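Local atomic coordinates of protein FimX (Pseudomonas aeruginosa PAO1, PDB entry 3HV8), a protein that belongs to the EAL-domain family, folds as an alpha/beta barrel and holds one molecule of C2E in a pocket of that barrel. Residues Ser197-Leu202 / Glu209-Leu214; Gln222-Val227 / Gly243-Gln248; His166-Ile171 / Val189-Ile194; Asn50-Leu55 / Phe108-Ser113. One frame throughout, in Å; residues are numbered along the deposited sequence.

Interaction 1: residues Ser197-Leu202 / Glu209-Leu214; sequences SFVQDL and EILKGL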
# COMPACT_ATOMS: atom_id res chain seq x y z
N SER A 197 2.75 14.42 -3.78
CA SER A 197 2.76 15.87 -4.01
C SER A 197 3.71 16.60 -3.07
O SER A 197 4.24 17.67 -3.41
CB SER A 197 1.35 16.45 -3.89
OG SER A 197 0.84 16.30 -2.58
N PHE A 198 3.95 16.04 -1.89
CA PHE A 198 4.75 16.72 -0.88
C PHE A 198 6.25 16.73 -1.18
O PHE A 198 6.99 17.48 -0.54
CB PHE A 198 4.51 16.14 0.51
CG PHE A 198 3.18 16.50 1.09
CD1 PHE A 198 3.00 17.72 1.74
CD2 PHE A 198 2.10 15.64 0.99
CE1 PHE A 198 1.77 18.06 2.28
CE2 PHE A 198 0.87 15.98 1.52
CZ PHE A 198 0.70 17.19 2.16
N VAL A 199 6.70 15.91 -2.13
CA VAL A 199 8.12 15.94 -2.48
C VAL A 199 8.38 16.64 -3.81
O VAL A 199 9.47 16.53 -4.37
CB VAL A 199 8.79 14.55 -2.46
CG1 VAL A 199 8.76 13.99 -1.05
CG2 VAL A 199 8.15 13.61 -3.45
N GLN A 200 7.39 17.36 -4.31
CA GLN A 200 7.59 18.15 -5.51
C GLN A 200 8.02 19.55 -5.08
O GLN A 200 7.65 20.02 -4.00
CB GLN A 200 6.31 18.21 -6.35
CG GLN A 200 5.60 16.87 -6.55
CD GLN A 200 6.48 15.82 -7.20
OE1 GLN A 200 6.42 14.63 -6.85
NE2 GLN A 200 7.31 16.24 -8.14
N ASP A 201 8.83 20.20 -5.90
CA ASP A 201 9.23 21.59 -5.66
C ASP A 201 9.88 21.80 -4.28
O ASP A 201 9.56 22.75 -3.57
CB ASP A 201 8.02 22.53 -5.83
CG ASP A 201 7.30 22.31 -7.15
OD1 ASP A 201 6.05 22.39 -7.18
OD2 ASP A 201 7.98 22.04 -8.17
N LEU A 202 10.79 20.90 -3.93
CA LEU A 202 11.47 20.95 -2.64
C LEU A 202 12.63 21.93 -2.63
O LEU A 202 13.36 22.04 -1.65
CB LEU A 202 11.94 19.55 -2.24
CG LEU A 202 10.85 18.61 -1.72
CD1 LEU A 202 11.43 17.26 -1.34
CD2 LEU A 202 10.14 19.26 -0.55
N GLU A 209 9.56 23.05 4.53
CA GLU A 209 8.98 23.24 5.85
C GLU A 209 7.69 22.45 6.02
O GLU A 209 7.46 21.84 7.06
CB GLU A 209 8.70 24.72 6.14
CG GLU A 209 9.95 25.58 6.28
CD GLU A 209 9.63 27.05 6.50
OE1 GLU A 209 10.58 27.84 6.72
OE2 GLU A 209 8.44 27.42 6.46
N ILE A 210 6.83 22.48 5.00
CA ILE A 210 5.59 21.72 5.02
C ILE A 210 5.87 20.23 5.19
O ILE A 210 5.24 19.56 6.00
CB ILE A 210 4.74 21.98 3.76
CG1 ILE A 210 4.10 23.37 3.84
CG2 ILE A 210 3.66 20.89 3.62
CD1 ILE A 210 3.30 23.75 2.61
N LEU A 211 6.83 19.72 4.43
CA LEU A 211 7.19 18.30 4.48
C LEU A 211 7.76 17.94 5.85
O LEU A 211 7.38 16.92 6.45
CB LEU A 211 8.20 17.98 3.39
CG LEU A 211 8.80 16.57 3.35
CD1 LEU A 211 7.72 15.52 3.14
CD2 LEU A 211 9.84 16.50 2.25
N LYS A 212 8.67 18.76 6.35
CA LYS A 212 9.26 18.54 7.66
C LYS A 212 8.22 18.54 8.77
O LYS A 212 8.25 17.67 9.65
CB LYS A 212 10.34 19.59 7.95
CG LYS A 212 11.67 19.27 7.29
CD LYS A 212 12.77 20.21 7.79
CE LYS A 212 13.07 21.30 6.78
NZ LYS A 212 13.83 20.76 5.61
N GLY A 213 7.29 19.49 8.74
CA GLY A 213 6.24 19.57 9.75
C GLY A 213 5.31 18.37 9.74
O GLY A 213 4.85 17.89 10.78
N LEU A 214 5.01 17.88 8.54
CA LEU A 214 4.12 16.74 8.38
C LEU A 214 4.76 15.50 9.00
O LEU A 214 4.13 14.79 9.79
CB LEU A 214 3.86 16.52 6.90
CG LEU A 214 2.88 15.43 6.51
CD1 LEU A 214 1.54 15.72 7.14
CD2 LEU A 214 2.76 15.38 4.99
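Phe-198, in the short 3-10 turn that follows strand 191-194, presses its ring against helix 205-220 and gives the largest share of its segment's contact. With CG beside its backbone N and anti to the carbonyl carbon (chi1 -72°), the ring meets two side chains one turn apart on the helix, one over a face and one at the edge. The methyl CD2 of Leu-214 sits squarely over the face, 3.8 Å from the ring centroid and only 3° off its normal, a nearly ideal CH-pi contact. Ile-210 comes instead to the rim, its CG2 lying in the ring plane 3.7 Å from CE1 of Phe-198. In this strand-loop-helix unit of the barrel, the loop leaving strand 191-194 folds onto helix 205-220, which also rests on that strand through Leu-214 on Ile-194. CG1 of Val-199 lies 4.3 Å from CD2 of Leu-211, and the residue also touches Val-235 of helix 233-242. The chain then swings outward before Leu-202 brings its two methyls back towards Leu-211, whose CD2 lies 3.9 Å from CD2 of Leu-202; because Leu-211 was modelled in two conformers, its distances hold for one of them.

Interaction 2: residues Gln222-Val227 / Gly243-Gln248; sequences QKLSIV and GATYIQ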
# COMPACT_ATOMS: atom_id res chain seq x y z
N GLN A 222 3.48 8.81 16.85
CA GLN A 222 4.11 7.49 16.90
C GLN A 222 3.75 6.63 15.68
O GLN A 222 3.68 5.41 15.76
CB GLN A 222 3.79 6.77 18.21
CG GLN A 222 4.54 7.39 19.39
CD GLN A 222 3.70 7.47 20.63
OE1 GLN A 222 3.90 8.36 21.47
NE2 GLN A 222 2.74 6.57 20.76
N LYS A 223 3.57 7.29 14.54
CA LYS A 223 3.36 6.61 13.27
C LYS A 223 4.65 6.59 12.48
O LYS A 223 5.38 7.58 12.45
CB LYS A 223 2.29 7.32 12.46
CG LYS A 223 0.94 7.50 13.17
CD LYS A 223 0.42 6.18 13.72
CE LYS A 223 -1.02 6.36 14.24
NZ LYS A 223 -1.50 5.13 14.88
N LEU A 224 4.92 5.46 11.85
CA LEU A 224 6.07 5.35 10.95
C LEU A 224 5.79 6.04 9.62
O LEU A 224 4.84 5.69 8.93
CB LEU A 224 6.40 3.89 10.68
CG LEU A 224 6.70 3.06 11.94
CD1 LEU A 224 6.52 1.59 11.68
CD2 LEU A 224 8.12 3.37 12.37
N SER A 225 6.61 7.01 9.26
CA SER A 225 6.42 7.71 7.99
C SER A 225 7.07 6.99 6.81
O SER A 225 8.18 6.47 6.91
CB SER A 225 6.98 9.13 8.09
OG SER A 225 8.35 9.11 8.51
N ILE A 226 6.34 6.94 5.70
CA ILE A 226 6.90 6.46 4.44
C ILE A 226 6.74 7.59 3.44
O ILE A 226 5.64 8.12 3.26
CB ILE A 226 6.15 5.22 3.90
CG1 ILE A 226 6.13 4.10 4.93
CG2 ILE A 226 6.78 4.80 2.58
CD1 ILE A 226 5.22 2.91 4.56
N VAL A 227 7.83 7.99 2.80
CA VAL A 227 7.75 9.04 1.78
C VAL A 227 8.10 8.47 0.43
O VAL A 227 9.21 7.99 0.21
CB VAL A 227 8.69 10.21 2.09
CG1 VAL A 227 8.52 11.30 1.05
CG2 VAL A 227 8.36 10.78 3.47
N GLY A 243 13.88 13.27 8.66
CA GLY A 243 13.60 12.20 9.61
C GLY A 243 12.65 11.11 9.15
O GLY A 243 12.25 10.25 9.95
N ALA A 244 12.32 11.09 7.87
CA ALA A 244 11.45 10.03 7.33
C ALA A 244 11.93 8.65 7.78
O ALA A 244 13.14 8.35 7.71
CB ALA A 244 11.44 10.09 5.82
N THR A 245 11.02 7.77 8.21
CA THR A 245 11.48 6.44 8.61
C THR A 245 11.72 5.48 7.44
O THR A 245 12.56 4.58 7.54
CB THR A 245 10.61 5.76 9.70
OG1 THR A 245 9.24 6.05 9.45
CG2 THR A 245 10.97 6.31 11.08
N TYR A 246 10.98 5.68 6.34
CA TYR A 246 11.12 4.89 5.14
C TYR A 246 10.94 5.76 3.91
O TYR A 246 10.24 6.77 3.95
CB TYR A 246 10.04 3.79 5.03
CG TYR A 246 9.98 2.80 6.17
CD1 TYR A 246 10.63 1.58 6.09
CD2 TYR A 246 9.23 3.08 7.31
CE1 TYR A 246 10.57 0.66 7.14
CE2 TYR A 246 9.17 2.18 8.36
CZ TYR A 246 9.83 0.97 8.25
OH TYR A 246 9.76 0.05 9.29
N ILE A 247 11.60 5.34 2.83
CA ILE A 247 11.41 5.98 1.53
C ILE A 247 11.20 4.95 0.41
O ILE A 247 11.49 3.76 0.56
CB ILE A 247 12.60 6.92 1.19
CG1 ILE A 247 13.92 6.13 1.20
CG2 ILE A 247 12.62 8.12 2.14
CD1 ILE A 247 15.12 6.97 0.73
N GLN A 248 10.66 5.43 -0.70
CA GLN A 248 10.36 4.61 -1.85
C GLN A 248 10.41 5.50 -3.08
O GLN A 248 10.12 6.70 -3.00
CB GLN A 248 8.96 4.01 -1.70
CG GLN A 248 8.64 2.92 -2.70
CD GLN A 248 7.15 2.63 -2.76
OE1 GLN A 248 6.34 3.54 -2.82
NE2 GLN A 248 6.81 1.36 -2.74
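Ser-225 and Thr-245 grip each other where strand 224-227 meets the residue just ahead of strand 246-247, and backbone bonds continue the join further along. Three of the hydrogen bonds gather on Ser-225. Its carbonyl O accepts twice: OG1 of Thr-245 approaches in the carbonyl plane on a lone pair, 2.8 Å from Ser-225 O, whereas N of Tyr-246 lies nearly in line with the same C=O at 3.0 Å from the oxygen, its N-H bent to 133° at the hydrogen. The hydroxyl OG of Ser-225, held between the backbone N and the carbonyl carbon (chi1 55°), accepts a fairly straight bond from Thr-245 N at 3.0 Å and is also bonded to His-219. Further along, Val-227 N donates to Tyr-246 O (2.9 Å), and Gln-248 N donates to Val-227 O (3.1 Å).

Apolar contacts flank this polar seam. On one face of the sheet CG1 of Ile-226 lies 3.9 Å from CB of Tyr-246, while CB of Leu-224 meets the edge of the tyrosine ring at CE2. On the other, CG2 of Val-227 packs against CB of Ala-244 (3.9 Å), on the side covered by helix 233-242. A Schellman motif at Gly-243 ends that helix and releases the chain into strand 246-247, completing a beta-alpha-beta crossover of the EAL barrel.

Interaction 3: residues His166-Ile171 / Val189-Ile194; sequences HCQAAI and VQFIKI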
# COMPACT_ATOMS: atom_id res chain seq x y z
N HIS A 166 -3.23 -10.08 13.65
CA HIS A 166 -1.78 -9.82 13.60
C HIS A 166 -1.28 -9.40 12.21
O HIS A 166 -0.19 -9.77 11.77
CB HIS A 166 -1.00 -11.03 14.13
CG HIS A 166 -1.58 -11.60 15.38
ND1 HIS A 166 -2.09 -12.88 15.45
CD2 HIS A 166 -1.75 -11.05 16.61
CE1 HIS A 166 -2.54 -13.10 16.67
NE2 HIS A 166 -2.35 -12.01 17.39
N CYS A 167 -2.13 -8.67 11.52
CA CYS A 167 -1.71 -7.95 10.34
C CYS A 167 -1.54 -6.50 10.74
O CYS A 167 -2.02 -6.08 11.80
CB CYS A 167 -2.74 -8.06 9.22
SG CYS A 167 -2.98 -9.75 8.64
N GLN A 168 -0.88 -5.74 9.89
CA GLN A 168 -0.75 -4.31 10.12
C GLN A 168 -1.51 -3.53 9.06
O GLN A 168 -2.05 -4.11 8.11
CB GLN A 168 0.73 -3.93 10.07
CG GLN A 168 1.51 -4.41 11.31
CD GLN A 168 2.99 -4.17 11.17
OE1 GLN A 168 3.60 -4.55 10.19
NE2 GLN A 168 3.59 -3.54 12.18
N ALA A 169 -1.57 -2.22 9.23
CA ALA A 169 -2.25 -1.36 8.27
C ALA A 169 -1.55 -0.02 8.08
O ALA A 169 -0.77 0.43 8.94
CB ALA A 169 -3.73 -1.15 8.66
N ALA A 170 -1.83 0.59 6.93
CA ALA A 170 -1.22 1.85 6.54
C ALA A 170 -2.25 2.71 5.86
O ALA A 170 -3.16 2.19 5.19
CB ALA A 170 -0.07 1.62 5.58
N ILE A 171 -2.13 4.03 6.00
CA ILE A 171 -2.88 4.95 5.16
C ILE A 171 -1.93 5.54 4.14
O ILE A 171 -0.87 6.04 4.53
CB ILE A 171 -3.50 6.10 5.98
CG1 ILE A 171 -4.34 5.54 7.13
CG2 ILE A 171 -4.30 7.04 5.06
CD1 ILE A 171 -5.42 4.59 6.68
N VAL A 189 -3.55 1.89 12.71
CA VAL A 189 -2.56 1.88 11.64
C VAL A 189 -1.19 2.18 12.22
O VAL A 189 -1.06 2.95 13.19
CB VAL A 189 -2.91 2.88 10.52
CG1 VAL A 189 -4.24 2.52 9.85
CG2 VAL A 189 -2.95 4.29 11.06
N GLN A 190 -0.18 1.57 11.64
CA GLN A 190 1.18 1.74 12.13
C GLN A 190 2.02 2.57 11.17
O GLN A 190 2.99 3.21 11.59
CB GLN A 190 1.85 0.38 12.35
CG GLN A 190 1.17 -0.48 13.42
CD GLN A 190 -0.00 -1.25 12.88
OE1 GLN A 190 -0.15 -1.42 11.67
NE2 GLN A 190 -0.86 -1.72 13.78
N PHE A 191 1.67 2.57 9.88
CA PHE A 191 2.46 3.27 8.87
C PHE A 191 1.60 4.33 8.22
O PHE A 191 0.40 4.11 7.95
CB PHE A 191 2.93 2.33 7.75
CG PHE A 191 3.80 1.17 8.21
CD1 PHE A 191 5.19 1.23 8.13
CD2 PHE A 191 3.22 -0.03 8.61
CE1 PHE A 191 5.97 0.13 8.52
CE2 PHE A 191 3.99 -1.12 8.99
CZ PHE A 191 5.37 -1.04 8.94
N ILE A 192 2.21 5.47 7.87
CA ILE A 192 1.51 6.51 7.12
C ILE A 192 2.38 6.91 5.95
O ILE A 192 3.54 7.35 6.13
CB ILE A 192 1.22 7.75 7.99
CG1 ILE A 192 0.31 7.41 9.18
CG2 ILE A 192 0.61 8.85 7.14
CD1 ILE A 192 -1.13 7.01 8.78
N LYS A 193 1.84 6.74 4.74
CA LYS A 193 2.59 6.99 3.52
C LYS A 193 2.04 8.28 2.97
O LYS A 193 0.86 8.37 2.61
CB LYS A 193 2.40 5.83 2.55
CG LYS A 193 3.23 5.93 1.28
CD LYS A 193 3.07 4.65 0.47
CE LYS A 193 4.10 4.61 -0.62
NZ LYS A 193 3.87 3.41 -1.49
N ILE A 194 2.88 9.30 2.94
CA ILE A 194 2.40 10.62 2.54
C ILE A 194 2.27 10.74 1.03
O ILE A 194 2.92 10.03 0.26
CB ILE A 194 3.26 11.76 3.13
CG1 ILE A 194 4.62 11.85 2.44
CG2 ILE A 194 3.40 11.61 4.66
CD1 ILE A 194 5.39 13.13 2.80
O HOH W 1 -2.71 -3.89 13.15
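Gln-190 bends at its second torsion (chi2 84°), with CG anti to its own carbonyl carbon, and this folds its amide back onto the chain of Ala-169. OE1 of Gln-190 thereby accepts from Ala-169 N at 2.9 Å, in the plane of the amide carbonyl and with an N-H...O angle of 167°. The other half of the amide is used as well, since NE2 of Gln-190 donates to a water that in turn donates to Cys-167 O. Gln-168 is extended beyond CG; its amide stands almost perpendicular to the ring of Phe-191, with OE1 of Gln-168 in the ring plane 3.7 Å from CE2 of Phe-191, and that same oxygen is hydrogen-bonded to Lys-106.

Ala-169 O is shared between Gln-190 N, at 3.0 Å, and, weakly, Phe-191 N. Regular parallel pairing begins with Phe-191 O, which receives Ile-171 N at 3.2 Å, and Ile-171 O receives a nearly straight bond from Lys-193 N at 2.8 Å. Ile-171 and Ile-192 lie side by side on one face, CB of Ile-171 3.8 Å from CD1 of Ile-192, while Ala-170 and Phe-191 bring their CB atoms equally close on the face that carries the phenylalanine ring.

The side-chain amide thus acts as an extra peptide group just ahead of strand 191-194: two bonds of opposite sense fix its rotation, and one of them satisfies the backbone N of a buried alanine in the barrel wall.

Interaction 4: residues Asn50-Leu55 / Phe108-Ser113; sequences NYEVLL and FVHLSS. With C2E (9,9'-[(2R,3R,3aS,5S,7aR,9R,10R,10aS,12S,14aR)-3,5,10,12-tetrahydroxy-5,12-dioxidooctahydro-2H,7H-difuro[3,2-d:3',2'-j][1,3,7,9,2,8]tetraoxadiphosphacyclododecine-2,9-diyl]bis(2-amino-1,9-dihydro-6H-purin-6-one)), chain B.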
# COMPACT_ATOMS: atom_id res chain seq x y z
N ASN A 50 10.95 -4.91 3.12
CA ASN A 50 9.60 -4.49 2.79
C ASN A 50 9.42 -4.27 1.30
O ASN A 50 10.26 -3.63 0.66
CB ASN A 50 9.25 -3.18 3.53
CG ASN A 50 9.33 -3.30 5.05
OD1 ASN A 50 10.17 -2.69 5.69
ND2 ASN A 50 8.45 -4.09 5.62
N TYR A 51 8.31 -4.77 0.73
CA TYR A 51 7.93 -4.41 -0.63
C TYR A 51 6.46 -4.03 -0.70
O TYR A 51 5.62 -4.64 -0.01
CB TYR A 51 8.10 -5.59 -1.59
CG TYR A 51 9.50 -6.06 -1.85
CD1 TYR A 51 10.21 -5.62 -2.97
CD2 TYR A 51 10.11 -6.98 -1.01
CE1 TYR A 51 11.49 -6.07 -3.23
CE2 TYR A 51 11.38 -7.45 -1.27
CZ TYR A 51 12.07 -6.98 -2.38
OH TYR A 51 13.34 -7.45 -2.64
N GLU A 52 6.14 -3.07 -1.55
CA GLU A 52 4.76 -2.80 -1.93
C GLU A 52 4.40 -3.65 -3.13
O GLU A 52 5.17 -3.77 -4.09
CB GLU A 52 4.58 -1.32 -2.28
CG GLU A 52 3.15 -0.97 -2.65
CD GLU A 52 3.00 0.48 -3.04
OE1 GLU A 52 4.02 1.16 -3.30
OE2 GLU A 52 1.85 0.96 -3.05
N VAL A 53 3.22 -4.25 -3.06
CA VAL A 53 2.64 -5.02 -4.16
C VAL A 53 1.81 -4.10 -5.06
O VAL A 53 0.98 -3.32 -4.59
CB VAL A 53 1.75 -6.15 -3.61
CG1 VAL A 53 1.08 -6.90 -4.74
CG2 VAL A 53 2.59 -7.10 -2.73
N LEU A 54 2.06 -4.16 -6.37
CA LEU A 54 1.33 -3.38 -7.36
C LEU A 54 0.79 -4.29 -8.44
O LEU A 54 1.50 -5.18 -8.92
CB LEU A 54 2.23 -2.30 -7.96
CG LEU A 54 2.75 -1.26 -6.96
CD1 LEU A 54 3.92 -0.48 -7.53
CD2 LEU A 54 1.64 -0.32 -6.50
N LEU A 55 -0.45 -4.07 -8.83
CA LEU A 55 -1.16 -4.99 -9.73
C LEU A 55 -1.11 -4.57 -11.20
O LEU A 55 -1.28 -3.40 -11.51
CB LEU A 55 -2.63 -5.05 -9.32
CG LEU A 55 -3.49 -5.99 -10.17
CD1 LEU A 55 -3.02 -7.43 -10.01
CD2 LEU A 55 -4.94 -5.85 -9.77
N PHE A 108 3.23 -4.82 1.53
CA PHE A 108 2.20 -3.79 1.62
C PHE A 108 1.22 -4.01 0.49
O PHE A 108 1.61 -3.97 -0.70
CB PHE A 108 2.83 -2.39 1.50
CG PHE A 108 3.61 -1.97 2.72
CD1 PHE A 108 3.15 -0.92 3.51
CD2 PHE A 108 4.79 -2.59 3.07
CE1 PHE A 108 3.86 -0.50 4.64
CE2 PHE A 108 5.50 -2.19 4.20
CZ PHE A 108 5.03 -1.14 4.98
N VAL A 109 -0.05 -4.27 0.83
CA VAL A 109 -1.04 -4.68 -0.14
C VAL A 109 -2.22 -3.72 -0.12
O VAL A 109 -2.80 -3.47 0.94
CB VAL A 109 -1.54 -6.11 0.17
CG1 VAL A 109 -2.68 -6.52 -0.77
CG2 VAL A 109 -0.38 -7.10 0.10
N HIS A 110 -2.58 -3.18 -1.28
CA HIS A 110 -3.69 -2.25 -1.40
C HIS A 110 -5.04 -2.92 -1.20
O HIS A 110 -5.24 -4.08 -1.59
CB HIS A 110 -3.69 -1.63 -2.80
CG HIS A 110 -2.58 -0.65 -3.04
ND1 HIS A 110 -2.59 0.63 -2.52
CD2 HIS A 110 -1.44 -0.76 -3.76
CE1 HIS A 110 -1.50 1.26 -2.91
NE2 HIS A 110 -0.79 0.44 -3.66
N LEU A 111 -5.97 -2.17 -0.61
CA LEU A 111 -7.38 -2.55 -0.57
C LEU A 111 -8.22 -1.49 -1.27
O LEU A 111 -8.07 -0.29 -1.01
CB LEU A 111 -7.87 -2.70 0.87
CG LEU A 111 -7.24 -3.86 1.64
CD1 LEU A 111 -7.79 -3.84 3.07
CD2 LEU A 111 -7.47 -5.22 0.96
N SER A 112 -9.13 -1.92 -2.14
CA SER A 112 -10.10 -0.99 -2.72
C SER A 112 -11.19 -0.64 -1.70
O SER A 112 -11.36 -1.32 -0.68
CB SER A 112 -10.77 -1.61 -3.96
OG SER A 112 -11.63 -2.66 -3.57
N SER A 113 -11.95 0.42 -1.99
CA SER A 113 -13.04 0.80 -1.10
C SER A 113 -14.09 -0.31 -1.00
O SER A 113 -14.75 -0.45 0.03
CB SER A 113 -13.68 2.10 -1.55
OG SER A 113 -14.33 1.93 -2.81
P1 C2E B . -0.53 4.52 -5.58
O2P C2E B . -0.42 5.00 -4.06
O1P C2E B . -0.55 5.75 -6.40
O5' C2E B . 0.74 3.72 -6.11
C5' C2E B . 1.88 4.49 -6.53
C4' C2E B . 1.95 4.74 -8.05
O4' C2E B . 3.17 5.46 -8.35
C3' C2E B . 2.11 3.37 -8.69
O3' C2E B . 1.39 3.34 -9.93
C2' C2E B . 3.64 3.21 -8.87
O2' C2E B . 4.00 2.39 -9.96
C1' C2E B . 4.05 4.66 -9.13
N9 C2E B . 5.42 4.98 -8.76
C8 C2E B . 6.26 4.27 -7.94
N7 C2E B . 7.35 4.96 -7.71
C5 C2E B . 7.26 6.14 -8.39
C6 C2E B . 8.13 7.25 -8.53
O6 C2E B . 9.20 7.34 -7.93
N1 C2E B . 7.71 8.24 -9.33
C2 C2E B . 6.52 8.19 -9.98
N2 C2E B . 6.16 9.25 -10.78
N3 C2E B . 5.71 7.17 -9.87
C4 C2E B . 6.05 6.15 -9.08
P11 C2E B . 0.49 2.03 -10.22
O21 C2E B . -0.12 2.19 -11.66
O11 C2E B . 1.27 0.80 -10.00
O5A C2E B . -0.63 2.08 -9.11
C5A C2E B . -1.55 3.19 -9.09
C4A C2E B . -2.65 2.96 -8.06
O4A C2E B . -3.38 1.77 -8.40
C3A C2E B . -2.15 2.70 -6.63
O3A C2E B . -1.95 3.91 -5.90
C2A C2E B . -3.36 1.99 -6.03
O2A C2E B . -4.41 2.93 -5.74
C1A C2E B . -3.85 1.16 -7.22
N91 C2E B . -3.28 -0.18 -7.13
C81 C2E B . -2.10 -0.64 -7.63
N71 C2E B . -1.98 -1.90 -7.32
C51 C2E B . -3.10 -2.33 -6.67
C61 C2E B . -3.56 -3.55 -6.13
O61 C2E B . -2.87 -4.57 -6.08
N11 C2E B . -4.79 -3.52 -5.56
C21 C2E B . -5.56 -2.39 -5.50
N21 C2E B . -6.77 -2.44 -4.87
N31 C2E B . -5.14 -1.24 -5.97
C41 C2E B . -3.94 -1.21 -6.56
O HOH W 2 -1.42 -4.28 -3.66
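His-110 reaches from strand 105-110 towards Glu-52 and lies against bound C2E with its CB and ring face. Its CB is 3.4 Å from C21 in one base of the ligand, and CG faces C41 of that base. From there the ring turns its face to a sugar, whose C2A stands 3.7 Å above the ring centre; ND1 and CE1 both lie against this atom, and CE1 is also near OE2 of Glu-52. Val-53 O lies at the ring edge, near its plane, 3.6 Å from CD2 of His-110. At the tip, NE2 has CD2 of Leu-54 near the ring plane and donates to OE2 of Glu-52; this bond is short (2.8 Å) but bent to 124° and therefore weak.

The carboxylate has further partners: OE1 of Glu-52 meets Lys-193 in a salt bridge and Gln-248 in a hydrogen bond, and OE2 also takes Gln-142. A water joins Val-53 O, His-110 N and O61 of C2E, while Leu-55 N donates to N71 of the same base at 3.1 Å.

The two strands pair in parallel, with Phe-108 N bonded to Tyr-51 O (2.8 Å) and Val-53 N to Phe-108 O (2.9 Å). Strand 49-58 lies between strands 33-42 and 105-110, strand 105-110 pairs in turn with strand 139-144, and helix 80-96 packs on Val-53 and Val-109.

Followed from the N terminus, the four contacts close in series, and none nests in or crosses another. Interaction 4 comes first and spans the longest loop, 52 residues that include helix 80-96. Interaction 3 then pairs strands 168-174 and 191-194, interaction 1 folds the next loop onto helix 205-220, and interaction 2 closes the last crossover through helix 233-242. In space, strand 191-194 joins them: it neighbours strand 224-227 in the sheet, and Ile-194 packs against interaction 1. Inside the barrel the Phe-191 and Phe-108 rings meet edge-to-face, linking interactions 3 and 4, while interactions 1 and 4 stay about 13 Å apart at their nearest atoms.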